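Long-range contacts in ferric enterobactin receptor PIRA (Pseudomonas aeruginosa, PDB 5FP2), which probably takes up ferric enterobactin and siderophore-drug conjugates across the outer membrane, as a TonB-dependent receptor with a plugged beta-barrel: residues E672-R677 against V711-S716; S168-T173 against R186-L191; R49-V54 against S626-S631; R202-A207 against D239-L244. One frame throughout, in Å; residues are numbered along the deposited sequence.

Contact 1: residues E672-R677 against V711-S716; sequences ENLSVR and VSMTTS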
loop_
_atom_site.group_PDB
_atom_site.type_symbol
_atom_site.label_atom_id
_atom_site.label_comp_id
_atom_site.label_asym_id
_atom_site.label_seq_id
_atom_site.Cartn_x
_atom_site.Cartn_y
_atom_site.Cartn_z
ATOM N N GLU A 672 24.995 15.426 2.967
ATOM C CA GLU A 672 23.594 15.447 3.357
ATOM C C GLU A 672 22.791 16.155 2.264
ATOM O O GLU A 672 21.652 15.772 1.969
ATOM C CB GLU A 672 23.396 16.159 4.697
ATOM C CG GLU A 672 24.608 16.181 5.617
ATOM C CD GLU A 672 24.962 17.597 6.046
ATOM O OE1 GLU A 672 25.695 18.273 5.287
ATOM O OE2 GLU A 672 24.468 18.059 7.107
ATOM N N ASN A 673 23.408 17.160 1.638
ATOM C CA ASN A 673 22.698 18.096 0.769
ATOM C C ASN A 673 22.435 17.555 -0.619
ATOM O O ASN A 673 21.516 18.031 -1.284
ATOM C CB ASN A 673 23.487 19.387 0.617
ATOM C CG ASN A 673 23.838 19.999 1.943
ATOM O OD1 ASN A 673 23.234 19.678 2.968
ATOM N ND2 ASN A 673 24.797 20.910 1.929
ATOM N N LEU A 674 23.318 16.675 -1.104
ATOM C CA LEU A 674 23.305 16.278 -2.507
ATOM C C LEU A 674 23.592 14.803 -2.674
ATOM O O LEU A 674 24.487 14.262 -2.034
ATOM C CB LEU A 674 24.330 17.076 -3.322
ATOM C CG LEU A 674 24.454 16.739 -4.812
ATOM C CD1 LEU A 674 23.150 17.029 -5.532
ATOM C CD2 LEU A 674 25.585 17.529 -5.444
ATOM N N SER A 675 22.942 14.199 -3.660
ATOM C CA SER A 675 23.174 12.822 -4.002
ATOM C C SER A 675 22.599 12.567 -5.376
ATOM O O SER A 675 21.678 13.213 -5.795
ATOM C CB SER A 675 22.475 11.940 -2.985
ATOM O OG SER A 675 21.061 12.101 -3.107
ATOM N N VAL A 676 23.097 11.549 -6.050
ATOM C CA VAL A 676 22.734 11.293 -7.436
ATOM C C VAL A 676 22.618 9.799 -7.706
ATOM O O VAL A 676 23.356 8.981 -7.135
ATOM C CB VAL A 676 23.807 11.841 -8.378
ATOM C CG1 VAL A 676 23.640 11.260 -9.769
ATOM C CG2 VAL A 676 23.738 13.349 -8.402
ATOM N N ARG A 677 21.692 9.458 -8.594
ATOM C CA ARG A 677 21.439 8.072 -8.912
ATOM C C ARG A 677 21.050 7.898 -10.372
ATOM O O ARG A 677 20.327 8.711 -10.941
ATOM C CB ARG A 677 20.344 7.519 -8.019
ATOM C CG ARG A 677 20.174 6.035 -8.226
ATOM C CD ARG A 677 19.949 5.293 -6.926
ATOM N NE ARG A 677 20.117 3.868 -7.138
ATOM C CZ ARG A 677 21.171 3.183 -6.729
ATOM N NH1 ARG A 677 22.129 3.774 -6.023
ATOM N NH2 ARG A 677 21.249 1.885 -7.020
ATOM N N VAL A 711 17.874 8.928 -14.630
ATOM C CA VAL A 711 18.802 9.609 -13.735
ATOM C C VAL A 711 18.061 10.578 -12.784
ATOM O O VAL A 711 17.012 11.145 -13.118
ATOM C CB VAL A 711 19.943 10.299 -14.538
ATOM C CG1 VAL A 711 19.392 11.083 -15.718
ATOM C CG2 VAL A 711 20.795 11.199 -13.653
ATOM N N SER A 712 18.538 10.622 -11.544
ATOM C CA SER A 712 17.872 11.341 -10.466
ATOM C C SER A 712 18.892 12.144 -9.702
ATOM O O SER A 712 20.014 11.700 -9.477
ATOM C CB SER A 712 17.226 10.363 -9.489
ATOM O OG SER A 712 16.503 11.030 -8.469
ATOM N N MET A 713 18.452 13.294 -9.216
ATOM C CA MET A 713 19.250 14.119 -8.318
ATOM C C MET A 713 18.386 14.492 -7.140
ATOM O O MET A 713 17.212 14.810 -7.319
ATOM C CB MET A 713 19.694 15.375 -9.046
ATOM C CG MET A 713 20.836 16.105 -8.367
ATOM S SD MET A 713 21.356 17.523 -9.352
ATOM C CE MET A 713 20.906 18.913 -8.282
ATOM N N THR A 714 18.935 14.396 -5.938
ATOM C CA THR A 714 18.235 14.874 -4.764
ATOM C C THR A 714 19.062 15.931 -4.004
ATOM O O THR A 714 20.170 15.661 -3.557
ATOM C CB THR A 714 17.790 13.701 -3.864
ATOM O OG1 THR A 714 16.613 13.099 -4.416
ATOM C CG2 THR A 714 17.456 14.182 -2.474
ATOM N N THR A 715 18.557 17.165 -3.958
ATOM C CA THR A 715 19.078 18.186 -3.029
ATOM C C THR A 715 18.233 18.225 -1.767
ATOM O O THR A 715 17.042 17.930 -1.812
ATOM C CB THR A 715 19.055 19.618 -3.596
ATOM O OG1 THR A 715 17.713 19.992 -3.913
ATOM C CG2 THR A 715 19.910 19.753 -4.831
ATOM N N SER A 716 18.823 18.699 -0.673
ATOM C CA SER A 716 18.125 18.786 0.612
ATOM C C SER A 716 18.915 19.647 1.608
ATOM O O SER A 716 20.143 19.626 1.593
ATOM C CB SER A 716 17.965 17.389 1.198
ATOM O OG SER A 716 19.199 16.983 1.777
#
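Ser-675 and Thr-714 form a hydrogen-bonded antiparallel pair, and so do Arg-677 and Ser-712. Thr-714 N gives an almost straight bond to Ser-675 O at 3.0 Å (176° at the hydrogen). The return bond from Ser-675 N to Thr-714 O is weak. Arg-677 and Ser-712 bond both ways, with Ser-712 N 2.7 Å from Arg-677 O. Ser-716 N adds a bond to Asn-673 O at 2.8 Å, where the 672-677 segment is not yet strand.

Apolar contacts lie on the face of Leu-674, Val-676 and Met-713. The CG of Met-713 touches two side chains of the partner strand, 3.8 Å from Leu-674 CD1 and 4.0 Å from Val-676 CG2. The last bend of Met-713 brings CE near Leu-674 CD1 as well.

Polar side chains take the other face. The hydroxyl of Ser-675 has OG 3.7 Å from Thr-714 CB. Thr-714 OG1 turns to Thr-170 of the next strand. The Arg-677 chain turns from Ser-712 to the plug, where NE lies close to Lys-50 O; the bond is weak and its geometry doubtful.

The pair thus has a largely apolar surface, consistent with a barrel wall facing lipid, and a polar face turned toward the plug.

Contact 2: residues S168-T173 against R186-L191; sequences SMTVFT and RANFSL
Phe-172 and Arg-186 meet through their first torsions. Phe-172 CG stands opposite the backbone N (chi1 174°). Arg-186 CG instead lies between its backbone N and carbonyl carbon (chi1 56°), and the chain then runs extended to NE. This lays the guanidinium flat on the Phe-172 ring, a cation-pi stack with centres 4.6 Å apart and planes at 20°. NH2 lies over the ring, 3.9 Å from Phe-172 CG. NE is 3.8 Å from Phe-172 CD1, and the same guanidinium face is covered by Phe-172 CB.

Thr-170 and Asn-188 run alongside each other off the same face. Asn-188 OD1 touches Thr-170 CB at 3.2 Å, the threonine hydroxyl being taken up by Thr-714.

Both residue pairs are also joined by two backbone hydrogen bonds each. Phe-172 N to Arg-186 O is the straighter of the bonds in its pair, at 2.9 Å. Thr-170 N reaches Asn-188 O at 2.7 Å. The surface-facing side has a lighter contact, Met-169 CG on Phe-189 CB at 4.2 Å.

Arg-186 NH1 forms a salt bridge with Glu-129, which also takes a weak bond from Asn-188 ND2. The charge and the stack together would hold the guanidinium in place.

The two strands form an antiparallel beta hairpin in the barrel. Strand 708-716 flanks 166-176, closing the barrel, and strand 199-210 flanks 184-194. Pro-52 and Val-54 of the plug pack on Phe-172.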
loop_
_atom_site.group_PDB
_atom_site.type_symbol
_atom_site.label_atom_id
_atom_site.label_comp_id
_atom_site.label_asym_id
_atom_site.label_seq_id
_atom_site.Cartn_x
_atom_site.Cartn_y
_atom_site.Cartn_z
ATOM N N SER A 168 13.693 19.041 1.063
ATOM C CA SER A 168 14.261 18.267 -0.019
ATOM C C SER A 168 13.565 18.560 -1.348
ATOM O O SER A 168 12.355 18.811 -1.395
ATOM C CB SER A 168 14.201 16.769 0.303
ATOM O OG SER A 168 14.880 16.004 -0.684
ATOM N N MET A 169 14.361 18.551 -2.418
ATOM C CA MET A 169 13.851 18.403 -3.775
ATOM C C MET A 169 14.351 17.105 -4.394
ATOM O O MET A 169 15.370 16.549 -3.978
ATOM C CB MET A 169 14.325 19.557 -4.648
ATOM C CG MET A 169 13.560 20.848 -4.422
ATOM S SD MET A 169 14.009 22.105 -5.640
ATOM C CE MET A 169 13.900 21.102 -7.143
ATOM N N THR A 170 13.658 16.671 -5.440
ATOM C CA THR A 170 14.105 15.555 -6.259
ATOM C C THR A 170 13.698 15.766 -7.698
ATOM O O THR A 170 12.508 15.915 -7.990
ATOM C CB THR A 170 13.425 14.249 -5.849
ATOM O OG1 THR A 170 13.620 14.021 -4.451
ATOM C CG2 THR A 170 14.004 13.094 -6.656
ATOM N N VAL A 171 14.650 15.639 -8.610
ATOM C CA VAL A 171 14.280 15.519 -10.005
ATOM C C VAL A 171 14.643 14.150 -10.565
ATOM O O VAL A 171 15.749 13.642 -10.360
ATOM C CB VAL A 171 14.924 16.599 -10.868
ATOM C CG1 VAL A 171 14.134 16.738 -12.158
ATOM C CG2 VAL A 171 14.969 17.912 -10.108
ATOM N N PHE A 172 13.709 13.575 -11.310
ATOM C CA PHE A 172 13.907 12.264 -11.902
ATOM C C PHE A 172 13.426 12.283 -13.337
ATOM O O PHE A 172 12.385 12.875 -13.645
ATOM C CB PHE A 172 13.120 11.215 -11.128
ATOM C CG PHE A 172 13.152 9.853 -11.751
ATOM C CD1 PHE A 172 12.267 9.517 -12.759
ATOM C CD2 PHE A 172 14.059 8.913 -11.321
ATOM C CE1 PHE A 172 12.273 8.256 -13.316
ATOM C CE2 PHE A 172 14.094 7.644 -11.887
ATOM C CZ PHE A 172 13.186 7.305 -12.874
ATOM N N THR A 173 14.149 11.579 -14.198
ATOM C CA THR A 173 13.797 11.533 -15.599
ATOM C C THR A 173 14.203 10.179 -16.176
ATOM O O THR A 173 15.321 9.700 -15.983
ATOM C CB THR A 173 14.452 12.691 -16.370
ATOM O OG1 THR A 173 14.345 12.455 -17.774
ATOM C CG2 THR A 173 15.913 12.830 -15.992
ATOM N N ARG A 186 9.697 13.598 -13.505
ATOM C CA ARG A 186 8.999 13.970 -12.294
ATOM C C ARG A 186 9.908 14.704 -11.321
ATOM O O ARG A 186 11.114 14.789 -11.507
ATOM C CB ARG A 186 8.345 12.749 -11.634
ATOM C CG ARG A 186 9.286 11.594 -11.322
ATOM C CD ARG A 186 8.589 10.503 -10.529
ATOM N NE ARG A 186 9.568 9.558 -10.033
ATOM C CZ ARG A 186 10.270 9.688 -8.911
ATOM N NH1 ARG A 186 9.979 10.644 -8.036
ATOM N NH2 ARG A 186 11.195 8.763 -8.608
ATOM N N ALA A 187 9.290 15.306 -10.319
ATOM C CA ALA A 187 9.852 16.467 -9.631
ATOM C C ALA A 187 9.056 16.656 -8.356
ATOM O O ALA A 187 7.831 16.707 -8.401
ATOM C CB ALA A 187 9.722 17.710 -10.494
ATOM N N ASN A 188 9.736 16.672 -7.220
ATOM C CA ASN A 188 9.047 16.821 -5.955
ATOM C C ASN A 188 9.921 17.348 -4.838
ATOM O O ASN A 188 11.142 17.403 -4.938
ATOM C CB ASN A 188 8.446 15.495 -5.527
ATOM C CG ASN A 188 9.425 14.331 -5.702
ATOM O OD1 ASN A 188 10.366 14.138 -4.915
ATOM N ND2 ASN A 188 9.218 13.566 -6.759
ATOM N N PHE A 189 9.256 17.794 -3.785
ATOM C CA PHE A 189 9.891 18.573 -2.728
ATOM C C PHE A 189 9.222 18.141 -1.439
ATOM O O PHE A 189 8.046 17.753 -1.432
ATOM C CB PHE A 189 9.684 20.090 -2.945
ATOM C CG PHE A 189 8.309 20.569 -2.581
ATOM C CD1 PHE A 189 7.930 20.677 -1.245
ATOM C CD2 PHE A 189 7.366 20.833 -3.564
ATOM C CE1 PHE A 189 6.618 20.973 -0.902
ATOM C CE2 PHE A 189 6.073 21.247 -3.224
ATOM C CZ PHE A 189 5.690 21.276 -1.894
ATOM N N SER A 190 9.956 18.239 -0.343
ATOM C CA SER A 190 9.323 18.177 0.951
ATOM C C SER A 190 9.945 19.179 1.903
ATOM O O SER A 190 11.138 19.135 2.169
ATOM C CB SER A 190 9.454 16.792 1.549
ATOM O OG SER A 190 9.486 16.907 2.971
ATOM N N LEU A 191 9.115 20.039 2.469
ATOM C CA LEU A 191 9.565 21.014 3.449
ATOM C C LEU A 191 8.875 20.728 4.786
ATOM O O LEU A 191 7.706 20.333 4.830
ATOM C CB LEU A 191 9.218 22.422 2.970
ATOM C CG LEU A 191 9.833 23.570 3.770
ATOM C CD1 LEU A 191 11.344 23.589 3.607
ATOM C CD2 LEU A 191 9.263 24.903 3.342
#

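Contact 3: residues R49-V54 against S626-S631; sequences RKRPPV and STQLTS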
loop_
_atom_site.group_PDB
_atom_site.type_symbol
_atom_site.label_atom_id
_atom_site.label_comp_id
_atom_site.label_asym_id
_atom_site.label_seq_id
_atom_site.Cartn_x
_atom_site.Cartn_y
_atom_site.Cartn_z
ATOM N N ARG A 49 14.968 4.848 -2.383
ATOM C CA ARG A 49 16.024 5.779 -2.748
ATOM C C ARG A 49 17.038 5.113 -3.670
ATOM O O ARG A 49 17.631 5.779 -4.521
ATOM C CB ARG A 49 16.700 6.315 -1.465
ATOM C CG ARG A 49 18.199 6.553 -1.583
ATOM C CD ARG A 49 18.835 7.057 -0.282
ATOM N NE ARG A 49 19.671 6.036 0.377
ATOM C CZ ARG A 49 20.565 5.257 -0.237
ATOM N NH1 ARG A 49 20.751 5.332 -1.551
ATOM N NH2 ARG A 49 21.283 4.390 0.465
ATOM N N LYS A 50 17.185 3.794 -3.539
ATOM C CA LYS A 50 18.099 3.011 -4.389
ATOM C C LYS A 50 17.464 2.589 -5.708
ATOM O O LYS A 50 18.165 2.357 -6.691
ATOM C CB LYS A 50 18.556 1.757 -3.660
ATOM C CG LYS A 50 19.313 2.023 -2.375
ATOM C CD LYS A 50 20.393 0.969 -2.163
ATOM C CE LYS A 50 20.279 0.275 -0.814
ATOM N NZ LYS A 50 19.334 -0.880 -0.861
ATOM N N ARG A 51 16.136 2.524 -5.723
ATOM C CA ARG A 51 15.363 2.001 -6.842
ATOM C C ARG A 51 14.206 2.972 -7.169
ATOM O O ARG A 51 13.026 2.623 -7.030
ATOM C CB ARG A 51 14.798 0.645 -6.418
ATOM C CG ARG A 51 14.916 -0.496 -7.426
ATOM C CD ARG A 51 13.909 -1.585 -7.103
ATOM N NE ARG A 51 14.185 -2.827 -7.813
ATOM C CZ ARG A 51 13.417 -3.349 -8.769
ATOM N NH1 ARG A 51 12.311 -2.721 -9.171
ATOM N NH2 ARG A 51 13.744 -4.523 -9.307
ATOM N N PRO A 52 14.535 4.234 -7.489
ATOM C CA PRO A 52 13.519 5.192 -7.873
ATOM C C PRO A 52 12.533 4.637 -8.877
ATOM O O PRO A 52 12.934 4.309 -9.974
ATOM C CB PRO A 52 14.335 6.298 -8.551
ATOM C CG PRO A 52 15.610 5.657 -8.964
ATOM C CD PRO A 52 15.883 4.706 -7.844
ATOM N N PRO A 53 11.231 4.685 -8.574
ATOM C CA PRO A 53 10.249 4.349 -9.597
ATOM C C PRO A 53 10.222 5.323 -10.756
ATOM O O PRO A 53 10.753 6.422 -10.656
ATOM C CB PRO A 53 8.916 4.405 -8.852
ATOM C CG PRO A 53 9.260 4.479 -7.403
ATOM C CD PRO A 53 10.598 5.132 -7.329
ATOM N N VAL A 54 9.598 4.919 -11.855
ATOM C CA VAL A 54 9.403 5.823 -12.976
ATOM C C VAL A 54 8.118 6.648 -12.819
ATOM O O VAL A 54 8.127 7.846 -13.076
ATOM C CB VAL A 54 9.479 5.082 -14.334
ATOM C CG1 VAL A 54 8.932 5.943 -15.462
ATOM C CG2 VAL A 54 10.927 4.748 -14.634
ATOM N N SER A 626 27.342 3.104 -4.266
ATOM C CA SER A 626 26.425 2.006 -4.051
ATOM C C SER A 626 25.905 1.462 -5.387
ATOM O O SER A 626 25.582 2.217 -6.293
ATOM C CB SER A 626 25.267 2.481 -3.172
ATOM O OG SER A 626 24.090 1.748 -3.450
ATOM N N THR A 627 25.843 0.142 -5.520
ATOM C CA THR A 627 25.534 -0.459 -6.822
ATOM C C THR A 627 24.607 -1.674 -6.739
ATOM O O THR A 627 24.796 -2.558 -5.912
ATOM C CB THR A 627 26.799 -0.929 -7.593
ATOM O OG1 THR A 627 27.991 -0.358 -7.036
ATOM C CG2 THR A 627 26.688 -0.528 -9.066
ATOM N N GLN A 628 23.602 -1.684 -7.612
ATOM C CA GLN A 628 22.644 -2.778 -7.694
ATOM C C GLN A 628 22.680 -3.413 -9.067
ATOM O O GLN A 628 22.726 -2.730 -10.092
ATOM C CB GLN A 628 21.210 -2.292 -7.421
ATOM C CG GLN A 628 20.699 -2.691 -6.047
ATOM C CD GLN A 628 19.458 -1.942 -5.571
ATOM O OE1 GLN A 628 18.799 -1.180 -6.314
ATOM N NE2 GLN A 628 19.159 -2.122 -4.288
ATOM N N LEU A 629 22.620 -4.738 -9.068
ATOM C CA LEU A 629 22.076 -5.497 -10.177
ATOM C C LEU A 629 20.727 -6.042 -9.729
ATOM O O LEU A 629 20.604 -6.575 -8.615
ATOM C CB LEU A 629 23.031 -6.639 -10.500
ATOM C CG LEU A 629 22.979 -7.238 -11.907
ATOM C CD1 LEU A 629 23.081 -6.133 -12.953
ATOM C CD2 LEU A 629 24.085 -8.301 -12.080
ATOM N N THR A 630 19.703 -5.857 -10.556
ATOM C CA THR A 630 18.411 -6.450 -10.252
ATOM C C THR A 630 17.771 -7.169 -11.416
ATOM O O THR A 630 17.826 -6.724 -12.568
ATOM C CB THR A 630 17.372 -5.433 -9.821
ATOM O OG1 THR A 630 16.911 -4.734 -10.986
ATOM C CG2 THR A 630 17.946 -4.477 -8.776
ATOM N N SER A 631 17.064 -8.237 -11.059
ATOM C CA SER A 631 16.379 -9.083 -12.013
ATOM C C SER A 631 14.970 -9.367 -11.520
ATOM O O SER A 631 14.684 -9.350 -10.321
ATOM C CB SER A 631 17.140 -10.393 -12.218
ATOM O OG SER A 631 17.488 -10.978 -10.970
#
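Lys-50 and Arg-51 face the side chains of Ser-626, Gln-628 and Thr-630 on the barrel wall. This is a plug-to-barrel contact of a TonB-dependent receptor, made where helix 45-50 gives way to loop. The touching barrel residues lie two apart along strand 625-634, on its inward side.

Lys-50 comes first. Its CG is placed beside the backbone N (chi1 -61°), and further bends carry the chain across Gln-628 at about a right angle. CD lies 3.9 Å from Gln-628 NE2 and 4.0 Å from Ser-626 OG. The two nitrogens, Lys-50 NZ and Gln-628 NE2, come within 3.6 Å. Both bond to OD2 of Asp-618 on the neighbouring strand 610-619, which probably draws them together. Lys-50 pairs with that carboxylate as a salt bridge, and the Gln-628 amide gives it a hydrogen bond. A residue of the wall thus ties the plug lysine and the barrel glutamine together.

Arg-51 follows, and beyond it the plug loop turns away from strand 625-634. Its CG packs 4.1 Å from Gln-628 OE1, and its chain is extended from CG to NE. The arginine plane is turned 60° from the Gln-628 amide. At the far end of the arginine, Arg-51 NH2 meets Thr-630 OG1 obliquely, at 3.6 Å.

Contact 4: residues R202-A207 against D239-L244; sequences RAYGSA and DLSGML
Tyr-204 and Ser-241 centre an antiparallel strand pairing in the wall of the beta-barrel. Strands 199-210 and 235-247 are neighbours there, with segment axes 4.6 Å apart and directions at 177°. Backbone bonds run both ways in the pairs Arg-202 with Met-243, Tyr-204 with Ser-241, and Ser-206 with Asp-239. Ser-241 N reaches Tyr-204 O at 2.9 Å.

The side chains of these pairs share one face. Tyr-204 CG lies between its backbone N and carbonyl carbon (chi1 70°), which swings the ring across to the partner strand. There Ser-241 CB sits over the ring in an off-centre CH-pi contact, 4.1 Å from the Tyr-204 centroid. The Arg-202 guanidinium is layered between neighbours. Tyr-204 CE2 lies 3.7 Å above its plane, and Met-243 CB covers the other face, 3.3 Å from Arg-202 NH2. Met-243 CE curls to 3.6 Å from Arg-202 NH1. That nitrogen bonds to Lys-159 O, which would fix the group's rotation.

On the opposite face Gly-205 is paired with Leu-240. Gly-205 has no side chain, consistent with the close approach of 4.0 Å between Gly-205 CA and Leu-240 CA. Back on the face of Tyr-204, at the end away from Arg-202, Ser-206 OG gives a weak hydrogen bond to Asp-239 OD1, 3.0 Å away.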
loop_
_atom_site.group_PDB
_atom_site.type_symbol
_atom_site.label_atom_id
_atom_site.label_comp_id
_atom_site.label_asym_id
_atom_site.label_seq_id
_atom_site.Cartn_x
_atom_site.Cartn_y
_atom_site.Cartn_z
ATOM N N ARG A 202 4.578 20.325 7.831
ATOM C CA ARG A 202 5.282 19.626 6.749
ATOM C C ARG A 202 4.505 19.661 5.440
ATOM O O ARG A 202 3.401 19.116 5.362
ATOM C CB ARG A 202 5.468 18.177 7.125
ATOM C CG ARG A 202 6.018 17.346 5.985
ATOM C CD ARG A 202 5.265 16.021 5.833
ATOM N NE ARG A 202 3.874 16.270 5.441
ATOM C CZ ARG A 202 2.843 15.466 5.717
ATOM N NH1 ARG A 202 3.006 14.323 6.397
ATOM N NH2 ARG A 202 1.618 15.851 5.346
ATOM N N ALA A 203 5.100 20.247 4.400
ATOM C CA ALA A 203 4.495 20.251 3.064
ATOM C C ALA A 203 5.294 19.399 2.079
ATOM O O ALA A 203 6.525 19.436 2.093
ATOM C CB ALA A 203 4.379 21.666 2.551
ATOM N N TYR A 204 4.585 18.652 1.230
ATOM C CA TYR A 204 5.190 17.920 0.104
ATOM C C TYR A 204 4.307 17.883 -1.140
ATOM O O TYR A 204 3.083 18.047 -1.078
ATOM C CB TYR A 204 5.513 16.496 0.508
ATOM C CG TYR A 204 4.300 15.618 0.729
ATOM C CD1 TYR A 204 3.456 15.298 -0.315
ATOM C CD2 TYR A 204 4.076 15.006 1.957
ATOM C CE1 TYR A 204 2.390 14.436 -0.134
ATOM C CE2 TYR A 204 2.976 14.197 2.171
ATOM C CZ TYR A 204 2.145 13.893 1.112
ATOM O OH TYR A 204 1.060 13.057 1.282
ATOM N N GLY A 205 4.941 17.771 -2.299
ATOM C CA GLY A 205 4.225 18.050 -3.534
ATOM C C GLY A 205 5.055 17.628 -4.710
ATOM O O GLY A 205 6.215 17.199 -4.528
ATOM N N SER A 206 4.404 17.493 -5.860
ATOM C CA SER A 206 5.030 16.789 -6.972
ATOM C C SER A 206 4.379 17.160 -8.294
ATOM O O SER A 206 3.191 17.482 -8.364
ATOM C CB SER A 206 5.000 15.269 -6.756
ATOM O OG SER A 206 3.733 14.727 -7.095
ATOM N N ALA A 207 5.180 17.093 -9.341
ATOM C CA ALA A 207 4.722 17.394 -10.681
ATOM C C ALA A 207 5.386 16.413 -11.641
ATOM O O ALA A 207 6.572 16.117 -11.510
ATOM C CB ALA A 207 5.085 18.827 -11.032
ATOM N N ASP A 239 0.370 17.199 -7.387
ATOM C CA ASP A 239 -0.254 17.049 -6.096
ATOM C C ASP A 239 0.487 17.881 -5.085
ATOM O O ASP A 239 1.679 18.149 -5.237
ATOM C CB ASP A 239 -0.306 15.574 -5.672
ATOM C CG ASP A 239 1.062 14.989 -5.371
ATOM O OD1 ASP A 239 1.933 15.749 -4.871
ATOM O OD2 ASP A 239 1.237 13.758 -5.578
ATOM N N LEU A 240 -0.251 18.338 -4.082
ATOM C CA LEU A 240 0.336 18.966 -2.913
ATOM C C LEU A 240 -0.465 18.558 -1.672
ATOM O O LEU A 240 -1.685 18.347 -1.739
ATOM C CB LEU A 240 0.313 20.480 -3.089
ATOM C CG LEU A 240 1.457 21.265 -2.445
ATOM C CD1 LEU A 240 1.451 22.734 -2.882
ATOM C CD2 LEU A 240 1.353 21.149 -0.928
ATOM N N SER A 241 0.228 18.370 -0.554
ATOM C CA SER A 241 -0.443 18.084 0.707
ATOM C C SER A 241 0.284 18.788 1.835
ATOM O O SER A 241 1.513 18.770 1.873
ATOM C CB SER A 241 -0.456 16.589 0.994
ATOM O OG SER A 241 -1.174 16.340 2.201
ATOM N N GLY A 242 -0.476 19.449 2.718
ATOM C CA GLY A 242 0.106 20.157 3.854
ATOM C C GLY A 242 -0.351 19.605 5.183
ATOM O O GLY A 242 -1.495 19.173 5.328
ATOM N N MET A 243 0.537 19.650 6.169
ATOM C CA MET A 243 0.163 19.226 7.511
ATOM C C MET A 243 0.600 20.240 8.545
ATOM O O MET A 243 1.763 20.623 8.598
ATOM C CB MET A 243 0.770 17.860 7.885
ATOM C CG MET A 243 0.402 17.402 9.293
ATOM S SD MET A 243 0.682 15.634 9.559
ATOM C CE MET A 243 2.476 15.620 9.752
ATOM N N LEU A 244 -0.318 20.548 9.448
ATOM C CA LEU A 244 -0.056 21.426 10.565
ATOM C C LEU A 244 -0.167 20.568 11.796
ATOM O O LEU A 244 -1.138 19.818 11.956
ATOM C CB LEU A 244 -1.134 22.514 10.600
ATOM C CG LEU A 244 -0.942 23.740 11.484
ATOM C CD1 LEU A 244 0.499 24.224 11.579
ATOM C CD2 LEU A 244 -1.820 24.834 10.906
#

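Contacts 1, 2 and 4 are pairings in one closed barrel sheet, and contact 3 joins that barrel to the plug. Contacts 1 and 2 have centres about 9 Å apart and meet at the seam between the last and first barrel strands, where Thr-715 O and Met-169 N are 2.8 Å apart. Contacts 2 and 4, about 12 Å between centres, meet where strands 184-194 and 199-210 pair. The plug segment of contact 3 reaches two of them: Lys-50 O lies beside Arg-677 of contact 1, and Pro-53 O is 3.1 Å from Arg-186 NH2 of contact 2. Contacts 3 and 4 do not touch. The bound n-octane is about 12 Å from Gly-242 of contact 4.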